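Precorrin-3 methylase (Rhodobacter capsulatus, PDB 3NUT) probably transfers a methyl group from S-adenosyl-L-methionine to a precorrin intermediate on the pathway to adenosylcobalamin (vitamin B12). Local coordinates at residues Leu123-Ala128 and Val228-Asn233; Phe164-Tyr169 and Glu185-Glu190. All coordinates share one frame; numbering follows the deposited sequence.

Overall arrangement
Contacts 1 and 2 lie on opposite faces of one mixed sheet, in which strands 165-169 and 227-231 are antiparallel neighbours, and their centres are 13 Å apart. Helix 121-129 packs on one face through Ala125 and Ala126, helix 179-190 on the other through Leu187. The two strands are joined by probable hydrogen bonds, Val231 N to Met166 O (2.6 Å) and Val229 O to Phe168 N (2.7 Å). S-adenosyl-L-homocysteine lies on the contact 1 side, where Val228 and Tyr169 both belong to its pocket; the side chain of Val228 comes within about 4 Å of the ligand. Leu187 of contact 2 packs on the far face of the sheet from the ligand.

Contact 1 (Leu123-Ala128 and Val228-Asn233); sequences LAAAAA and VVLVGN
Ala125 and Leu230 bury the most surface here, with Val228 next, and the contact is little more than a helix with alanine on its inner side laid against two branched strand residues. The methyl of Ala125 points at the sheet and meets the CG1 branch of Val228, CB to CG1 at 3.7 Å. That branch sits between the backbone N and the carbonyl carbon of its own residue (chi1 64°), a crowded position for a valine methyl, and this rotation is what lifts CG1 up to the helix. Two residues along the strand, Leu230 rises from the same face. Its CD1 comes in against the helix backbone where Ala125 gives way to Ala126, 3.8 Å from Ala126 N, and lies more loosely beside the Ala125 methyl, CD1 to CB at 4.3 Å. Because CG is anti to the carbonyl carbon (chi1 -52°) and CD1 continues the extended chain, the branch reaches up to the backbone instead of lying along the strand. The side chains that meet here are all apolar. The axes of helix 123-128 and strand 228-231 approach to 9.2 Å, at 63°, a spacing the small alanines probably help to allow. Val228 belongs to the S-adenosyl-L-homocysteine pocket and touches the ligand, so the packing on Ala125 runs straight into the wall of that pocket; Ala125 is also close to Val203, another residue that binds the ligand. Around this, strand 227-231 is hydrogen-bonded on one side to strand 165-169, through Phe168 and Met166, and on the other to strand 196-201, through Ala200 and Leu198. Helix 121-129 lies over strands 227-231 and 196-201, Ala125 also resting on Ala200, while Ala127 packs against Pro117 of the second subunit.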
# COMPACT_ATOMS: atom_id res chain seq x y z
N LEU A 123 -4.72 -2.49 -2.17
CA LEU A 123 -4.82 -3.16 -0.89
C LEU A 123 -6.27 -3.25 -0.45
O LEU A 123 -6.63 -4.17 0.26
CB LEU A 123 -3.97 -2.45 0.18
CG LEU A 123 -2.43 -2.52 0.04
CD1 LEU A 123 -1.78 -1.97 1.28
CD2 LEU A 123 -1.93 -3.94 -0.19
N ALA A 124 -7.10 -2.29 -0.87
CA ALA A 124 -8.51 -2.42 -0.61
C ALA A 124 -9.13 -3.56 -1.47
O ALA A 124 -9.97 -4.32 -0.97
CB ALA A 124 -9.24 -1.12 -0.79
N ALA A 125 -8.69 -3.70 -2.72
CA ALA A 125 -9.12 -4.83 -3.57
C ALA A 125 -8.56 -6.18 -3.11
O ALA A 125 -9.30 -7.18 -2.97
CB ALA A 125 -8.75 -4.57 -5.02
N ALA A 126 -7.25 -6.23 -2.87
CA ALA A 126 -6.62 -7.35 -2.17
C ALA A 126 -7.46 -7.78 -0.97
O ALA A 126 -7.75 -8.97 -0.81
CB ALA A 126 -5.23 -6.96 -1.69
N ALA A 127 -7.86 -6.82 -0.14
CA ALA A 127 -8.71 -7.16 1.00
C ALA A 127 -10.04 -7.85 0.56
O ALA A 127 -10.42 -8.86 1.12
CB ALA A 127 -8.99 -5.94 1.83
N ALA A 128 -10.72 -7.31 -0.45
CA ALA A 128 -12.02 -7.86 -0.84
C ALA A 128 -11.83 -9.25 -1.42
O ALA A 128 -12.70 -10.10 -1.27
CB ALA A 128 -12.72 -6.96 -1.81
N VAL A 228 -8.94 -1.92 -10.73
CA VAL A 228 -7.55 -2.17 -10.46
C VAL A 228 -7.34 -3.67 -10.71
O VAL A 228 -8.18 -4.50 -10.33
CB VAL A 228 -7.12 -1.69 -9.03
CG1 VAL A 228 -7.84 -2.47 -7.93
CG2 VAL A 228 -5.61 -1.80 -8.83
N VAL A 229 -6.25 -4.01 -11.37
CA VAL A 229 -6.05 -5.38 -11.84
C VAL A 229 -4.91 -6.02 -11.05
O VAL A 229 -3.77 -5.51 -11.03
CB VAL A 229 -5.78 -5.42 -13.38
CG1 VAL A 229 -5.53 -6.86 -13.87
CG2 VAL A 229 -6.90 -4.74 -14.16
N LEU A 230 -5.22 -7.12 -10.39
CA LEU A 230 -4.24 -7.82 -9.59
C LEU A 230 -3.77 -9.06 -10.34
O LEU A 230 -4.57 -9.82 -10.87
CB LEU A 230 -4.80 -8.20 -8.22
CG LEU A 230 -5.45 -7.10 -7.37
CD1 LEU A 230 -6.09 -7.70 -6.13
CD2 LEU A 230 -4.49 -5.97 -7.00
N VAL A 231 -2.46 -9.22 -10.38
CA VAL A 231 -1.84 -10.36 -10.99
C VAL A 231 -1.12 -11.11 -9.87
O VAL A 231 -0.31 -10.53 -9.16
CB VAL A 231 -0.81 -9.93 -12.06
CG1 VAL A 231 -0.39 -11.13 -12.89
CG2 VAL A 231 -1.39 -8.86 -12.95
N GLY A 232 -1.42 -12.40 -9.72
CA GLY A 232 -0.76 -13.21 -8.70
C GLY A 232 0.71 -13.49 -8.96
O GLY A 232 1.25 -13.08 -10.00
N ASN A 233 1.37 -14.12 -7.99
CA ASN A 233 2.64 -14.83 -8.22
C ASN A 233 2.29 -16.08 -9.05
O ASN A 233 1.11 -16.37 -9.32
CB ASN A 233 3.24 -15.33 -6.89
CG ASN A 233 3.70 -14.22 -5.97
OD1 ASN A 233 4.80 -13.67 -6.11
ND2 ASN A 233 2.88 -13.91 -4.98

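Contact 2 (Phe164-Tyr169 and Glu185-Glu190); sequences FAMAFY and EILREE. With SAH (S-adenosyl-L-homocysteine), chain E.
Leu187 puts one methyl on each of two strand residues: CD2 meets the end of Met166, CE at 3.7 Å, and CD1 comes to the ring of Phe168, nearest CE2 at 4.0 Å. The Met166 chain is extended beyond CG (chi2 170°, chi3 -177°), which carries its CE outward to slide past the leucine from the opposite direction. At Phe168 the methyl stands at the ring edge, near its plane, rather than over a face. Leu156 of helix 149-161 also packs on this ring, adding to a close apolar patch. The outer side of helix 179-190 is quite different: Glu185, Arg188 and Glu189 are exposed. Glu189 and Glu190 reach toward helix 149-161 to form salt bridges with Arg157, Glu190 also with Arg161. On the other face of the strand, Tyr169 turns its ring edge to S-adenosyl-L-homocysteine, CE1 lying 3.3 Å from OXT in the ring plane, while its hydroxyl is hydrogen-bonded to Met122 N. A leucine in place of Tyr169 would probably leave Met122 N without that partner and open a gap beside the ligand carboxylate. The chemistry is thus divided: apolar packing between strand and helix, charge pairs between that helix and helix 149-161, and at the strand's end Tyr169 facing the ligand from the opposite face.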
# COMPACT_ATOMS: atom_id res chain seq x y z
N PHE A 164 7.18 -11.42 -9.06
CA PHE A 164 6.40 -10.48 -8.26
C PHE A 164 4.92 -10.63 -8.59
O PHE A 164 4.55 -10.72 -9.77
CB PHE A 164 6.79 -9.05 -8.61
CG PHE A 164 8.09 -8.60 -8.02
CD1 PHE A 164 8.13 -8.08 -6.74
CD2 PHE A 164 9.26 -8.67 -8.75
CE1 PHE A 164 9.34 -7.64 -6.18
CE2 PHE A 164 10.47 -8.24 -8.19
CZ PHE A 164 10.51 -7.73 -6.91
N ALA A 165 4.07 -10.61 -7.57
CA ALA A 165 2.66 -10.41 -7.82
C ALA A 165 2.54 -8.95 -8.26
O ALA A 165 3.47 -8.16 -8.04
CB ALA A 165 1.82 -10.71 -6.55
N MET A 166 1.45 -8.58 -8.92
CA MET A 166 1.36 -7.19 -9.41
C MET A 166 -0.02 -6.56 -9.31
O MET A 166 -1.06 -7.25 -9.40
CB MET A 166 1.82 -7.05 -10.85
CG MET A 166 2.70 -8.14 -11.40
SD MET A 166 2.85 -7.87 -13.17
CE MET A 166 3.83 -9.29 -13.65
N ALA A 167 -0.02 -5.24 -9.20
CA ALA A 167 -1.24 -4.49 -9.29
C ALA A 167 -1.14 -3.38 -10.33
O ALA A 167 -0.16 -2.63 -10.37
CB ALA A 167 -1.62 -3.93 -7.94
N PHE A 168 -2.17 -3.28 -11.16
CA PHE A 168 -2.23 -2.28 -12.23
C PHE A 168 -3.18 -1.14 -11.91
O PHE A 168 -4.36 -1.35 -11.71
CB PHE A 168 -2.64 -2.93 -13.56
CG PHE A 168 -1.68 -4.01 -14.03
CD1 PHE A 168 -0.29 -3.84 -13.87
CD2 PHE A 168 -2.16 -5.18 -14.62
CE1 PHE A 168 0.59 -4.82 -14.29
CE2 PHE A 168 -1.26 -6.18 -15.06
CZ PHE A 168 0.11 -6.00 -14.89
N TYR A 169 -2.63 0.08 -11.86
CA TYR A 169 -3.43 1.28 -11.70
C TYR A 169 -3.65 1.91 -13.08
O TYR A 169 -2.73 1.99 -13.90
CB TYR A 169 -2.75 2.27 -10.74
CG TYR A 169 -2.83 1.93 -9.24
CD1 TYR A 169 -3.58 2.71 -8.37
CD2 TYR A 169 -2.14 0.83 -8.71
CE1 TYR A 169 -3.66 2.40 -7.00
CE2 TYR A 169 -2.21 0.51 -7.36
CZ TYR A 169 -2.97 1.30 -6.49
OH TYR A 169 -3.03 0.96 -5.14
N GLU A 185 -0.59 -9.28 -23.55
CA GLU A 185 0.25 -10.00 -24.49
C GLU A 185 1.60 -10.25 -23.83
O GLU A 185 2.06 -11.39 -23.78
CB GLU A 185 0.42 -9.22 -25.82
CG GLU A 185 1.01 -10.03 -27.00
CD GLU A 185 1.58 -9.16 -28.13
OE1 GLU A 185 1.18 -9.37 -29.30
OE2 GLU A 185 2.42 -8.26 -27.86
N ILE A 186 2.21 -9.18 -23.32
CA ILE A 186 3.46 -9.32 -22.57
C ILE A 186 3.30 -10.36 -21.47
O ILE A 186 4.19 -11.17 -21.22
CB ILE A 186 3.92 -7.99 -21.92
CG1 ILE A 186 3.69 -6.78 -22.84
CG2 ILE A 186 5.38 -8.10 -21.44
CD1 ILE A 186 4.85 -6.40 -23.72
N LEU A 187 2.15 -10.35 -20.80
CA LEU A 187 1.93 -11.23 -19.66
C LEU A 187 1.84 -12.68 -20.09
O LEU A 187 2.51 -13.56 -19.52
CB LEU A 187 0.69 -10.81 -18.87
CG LEU A 187 0.83 -9.74 -17.79
CD1 LEU A 187 -0.49 -9.63 -17.03
CD2 LEU A 187 1.98 -10.04 -16.82
N ARG A 188 1.01 -12.95 -21.11
CA ARG A 188 1.04 -14.25 -21.77
C ARG A 188 2.48 -14.61 -22.21
O ARG A 188 2.90 -15.76 -22.03
CB ARG A 188 0.06 -14.30 -22.94
CG ARG A 188 -1.38 -14.23 -22.48
CD ARG A 188 -2.35 -14.29 -23.64
NE ARG A 188 -2.05 -13.30 -24.69
CZ ARG A 188 -2.88 -12.33 -25.08
NH1 ARG A 188 -4.08 -12.20 -24.52
NH2 ARG A 188 -2.50 -11.50 -26.03
N GLU A 189 3.25 -13.65 -22.72
CA GLU A 189 4.62 -13.93 -23.13
C GLU A 189 5.48 -14.45 -22.00
O GLU A 189 6.18 -15.43 -22.18
CB GLU A 189 5.28 -12.73 -23.82
CG GLU A 189 4.82 -12.57 -25.27
CD GLU A 189 5.59 -11.51 -26.05
OE1 GLU A 189 6.68 -11.10 -25.60
OE2 GLU A 189 5.11 -11.11 -27.13
N GLU A 190 5.38 -13.83 -20.83
CA GLU A 190 6.34 -14.09 -19.74
C GLU A 190 5.85 -15.02 -18.62
O GLU A 190 6.63 -15.39 -17.74
CB GLU A 190 6.82 -12.76 -19.15
CG GLU A 190 7.63 -11.91 -20.11
CD GLU A 190 9.11 -12.18 -20.02
OE1 GLU A 190 9.57 -12.80 -19.03
OE2 GLU A 190 9.85 -11.74 -20.93
N SAH E . -3.83 7.52 -5.26
CA SAH E . -4.72 6.45 -5.82
CB SAH E . -4.27 6.04 -7.23
CG SAH E . -4.65 7.11 -8.26
SD SAH E . -4.70 6.49 -9.93
C SAH E . -4.58 5.30 -4.88
O SAH E . -3.67 5.42 -4.07
OXT SAH E . -5.30 4.29 -4.87
C5' SAH E . -6.41 6.05 -10.11
C4' SAH E . -6.58 4.54 -10.41
O4' SAH E . -6.58 3.81 -9.18
C3' SAH E . -7.87 4.12 -11.13
O3' SAH E . -7.77 4.09 -12.56
C2' SAH E . -8.09 2.71 -10.63
O2' SAH E . -7.25 1.76 -11.33
C1' SAH E . -7.57 2.78 -9.21
N9 SAH E . -8.66 3.04 -8.24
C8 SAH E . -8.85 4.15 -7.50
N7 SAH E . -9.95 4.01 -6.71
C5 SAH E . -10.49 2.78 -6.93
C6 SAH E . -11.65 1.98 -6.44
N6 SAH E . -12.51 2.46 -5.51
N1 SAH E . -11.84 0.74 -6.95
C2 SAH E . -11.01 0.23 -7.88
N3 SAH E . -9.95 0.91 -8.37
C4 SAH E . -9.64 2.16 -7.95